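Local coordinates for peptidase M16 C-terminal domain-containing protein (Enterococcus faecalis, PDB 3D3Y) that is of unknown function but belongs to the M16 peptidase family, carries an inactive-type peptidase domain and is predicted to bind a metal ion, at residues Gly343-Glu347 against Leu348-Gln352. Residues are numbered along the deposited sequence; the frame is centred on the assembly and turned at random.
Sequences GKIRE and LEIEQ
With CG of Glu349 anti to its carbonyl carbon (chi1 -72°) and the chain extended beyond it (chi2 177°), the carboxylate reaches back past the start of helix 347-364 to the backbone of Arg346, the N-cap residue. There OE1 accepts the amide N-H of Arg346 through its anti lone pair, in a nearly straight bond of 2.7 Å from Arg346 N to Glu349 OE1. This is one half of a capping box, from the third helical residue to the N-cap amide; the reciprocal bond from the Arg346 side chain is not made. The other carboxylate oxygen, OE2, forms a salt bridge with Lys289, whose NZ also hydrogen-bonds to Lys344 O, so one lysine ties the helix start to the incoming loop. The Arg346 side chain crosses that of Glu349 at about a right angle and runs alongside Leu348, its NE staying 5.1 Å from Glu349 OE1, too far for a salt bridge. In the first helical turn, a weak bond links Ile350 N to Arg346 O, followed by a firmer one of 3.0 Å from Glu351 N to Glu347 O. Ile281 of helix 272-284 touches both Ile345 and Ile350. These two isoleucines cross almost perpendicularly and pack tightly, with CG2 of Ile345 3.5 Å from CG1 of Ile350.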
ATOM      1  N   GLY A 343       0.788   6.954  31.701  1.00 30.27           N
ATOM      2  CA  GLY A 343       0.319   8.324  31.444  1.00 29.90           C
ATOM      3  C   GLY A 343       1.410   9.331  31.714  1.00 30.61           C
ATOM      4  O   GLY A 343       1.137  10.517  31.930  1.00 29.75           O
ATOM      5  N   LYS A 344       2.662   8.867  31.668  1.00 30.80           N
ATOM      6  CA  LYS A 344       3.806   9.732  31.883  1.00 31.72           C
ATOM      7  C   LYS A 344       4.112  10.450  30.559  1.00 33.48           C
ATOM      8  O   LYS A 344       5.098  10.136  29.863  1.00 32.44           O
ATOM      9  CB  LYS A 344       5.004   8.941  32.411  1.00 30.74           C
ATOM     10  CG  LYS A 344       4.824   8.470  33.883  1.00 31.56           C
ATOM     11  CD  LYS A 344       5.812   7.373  34.303  1.00 30.66           C
ATOM     12  CE  LYS A 344       7.229   7.940  34.516  1.00 33.45           C
ATOM     13  NZ  LYS A 344       8.223   6.831  34.603  1.00 30.44           N
ATOM     14  N   ILE A 345       3.232  11.401  30.216  1.00 34.70           N
ATOM     15  CA  ILE A 345       3.231  12.044  28.885  1.00 35.83           C
ATOM     16  C   ILE A 345       3.152  13.555  29.046  1.00 37.13           C
ATOM     17  O   ILE A 345       2.225  14.078  29.666  1.00 36.47           O
ATOM     18  CB  ILE A 345       2.037  11.547  28.016  1.00 35.96           C
ATOM     19  CG1 ILE A 345       2.080  10.026  27.879  1.00 35.75           C
ATOM     20  CG2 ILE A 345       2.072  12.163  26.631  1.00 35.46           C
ATOM     21  CD1 ILE A 345       0.815   9.409  27.296  1.00 36.05           C
ATOM     22  N   ARG A 346       4.141  14.253  28.505  1.00 37.69           N
ATOM     23  CA  ARG A 346       4.220  15.692  28.675  1.00 40.09           C
ATOM     24  C   ARG A 346       3.292  16.370  27.690  1.00 40.17           C
ATOM     25  O   ARG A 346       3.040  15.836  26.611  1.00 39.45           O
ATOM     26  CB  ARG A 346       5.648  16.164  28.411  1.00 40.58           C
ATOM     27  CG  ARG A 346       6.683  15.564  29.364  1.00 44.32           C
ATOM     28  CD  ARG A 346       8.115  15.809  28.868  1.00 51.40           C
ATOM     29  NE  ARG A 346       8.306  17.125  28.230  1.00 57.20           N
ATOM     30  CZ  ARG A 346       8.161  18.318  28.824  1.00 59.62           C
ATOM     31  NH1 ARG A 346       8.369  19.429  28.116  1.00 59.52           N
ATOM     32  NH2 ARG A 346       7.793  18.415  30.107  1.00 60.07           N
ATOM     33  N   GLU A 347       2.831  17.567  28.040  1.00 40.86           N
ATOM     34  CA  GLU A 347       1.984  18.334  27.138  1.00 41.98           C
ATOM     35  C   GLU A 347       2.616  18.559  25.778  1.00 41.27           C
ATOM     36  O   GLU A 347       1.944  18.468  24.770  1.00 40.42           O
ATOM     37  CB  GLU A 347       1.564  19.657  27.763  1.00 42.77           C
ATOM     38  CG  GLU A 347       0.294  19.528  28.619  1.00 48.73           C
ATOM     39  CD  GLU A 347      -0.783  18.612  27.991  1.00 54.97           C
ATOM     40  OE1 GLU A 347      -1.106  18.798  26.778  1.00 56.83           O
ATOM     41  OE2 GLU A 347      -1.294  17.715  28.721  1.00 55.47           O
ATOM     42  N   LEU A 348       3.914  18.816  25.748  1.00 41.04           N
ATOM     43  CA  LEU A 348       4.574  19.100  24.487  1.00 41.91           C
ATOM     44  C   LEU A 348       4.633  17.846  23.601  1.00 41.36           C
ATOM     45  O   LEU A 348       4.436  17.938  22.397  1.00 41.90           O
ATOM     46  CB  LEU A 348       5.967  19.712  24.715  1.00 41.55           C
ATOM     47  CG  LEU A 348       6.700  20.132  23.433  1.00 43.13           C
ATOM     48  CD1 LEU A 348       6.018  21.350  22.746  1.00 44.01           C
ATOM     49  CD2 LEU A 348       8.196  20.410  23.693  1.00 43.67           C
ATOM     50  N   GLU A 349       4.892  16.677  24.193  1.00 40.84           N
ATOM     51  CA  GLU A 349       4.804  15.415  23.445  1.00 40.31           C
ATOM     52  C   GLU A 349       3.486  15.287  22.649  1.00 39.49           C
ATOM     53  O   GLU A 349       3.507  15.023  21.449  1.00 38.96           O
ATOM     54  CB  GLU A 349       4.977  14.207  24.381  1.00 40.10           C
ATOM     55  CG  GLU A 349       6.404  14.046  24.879  1.00 42.46           C
ATOM     56  CD  GLU A 349       6.540  12.901  25.842  1.00 43.24           C
ATOM     57  OE1 GLU A 349       5.794  12.857  26.834  1.00 43.28           O
ATOM     58  OE2 GLU A 349       7.417  12.060  25.624  1.00 43.47           O
ATOM     59  N   ILE A 350       2.355  15.486  23.316  1.00 38.97           N
ATOM     60  CA  ILE A 350       1.036  15.318  22.665  1.00 38.58           C
ATOM     61  C   ILE A 350       0.787  16.420  21.650  1.00 37.77           C
ATOM     62  O   ILE A 350       0.314  16.135  20.546  1.00 37.20           O
ATOM     63  CB  ILE A 350      -0.133  15.340  23.671  1.00 39.34           C
ATOM     64  CG1 ILE A 350       0.095  14.363  24.799  1.00 41.17           C
ATOM     65  CG2 ILE A 350      -1.462  14.935  23.011  1.00 40.21           C
ATOM     66  CD1 ILE A 350      -0.471  14.894  26.068  1.00 44.37           C
ATOM     67  N   GLU A 351       1.097  17.661  22.033  1.00 36.01           N
ATOM     68  CA  GLU A 351       0.827  18.841  21.213  1.00 36.74           C
ATOM     69  C   GLU A 351       1.639  18.761  19.916  1.00 35.70           C
ATOM     70  O   GLU A 351       1.102  18.975  18.824  1.00 34.80           O
ATOM     71  CB  GLU A 351       1.200  20.147  21.963  1.00 36.10           C
ATOM     72  CG  GLU A 351       0.256  20.559  23.130  1.00 40.23           C
ATOM     73  CD  GLU A 351       0.699  21.875  23.861  1.00 41.60           C
ATOM     74  OE1 GLU A 351       1.870  22.340  23.690  1.00 48.44           O
ATOM     75  OE2 GLU A 351      -0.142  22.451  24.602  1.00 48.95           O
ATOM     76  N   GLN A 352       2.930  18.439  20.036  1.00 34.58           N
ATOM     77  CA  GLN A 352       3.763  18.260  18.851  1.00 35.94           C
ATOM     78  C   GLN A 352       3.291  17.122  17.959  1.00 34.19           C
ATOM     79  O   GLN A 352       3.307  17.244  16.750  1.00 34.54           O
ATOM     80  CB  GLN A 352       5.228  18.021  19.224  1.00 37.07           C
ATOM     81  CG  GLN A 352       5.982  19.279  19.527  1.00 41.40           C
ATOM     82  CD  GLN A 352       7.472  19.024  19.438  1.00 48.58           C
ATOM     83  OE1 GLN A 352       8.104  18.700  20.443  1.00 51.94           O
ATOM     84  NE2 GLN A 352       8.033  19.103  18.220  1.00 49.73           N
TER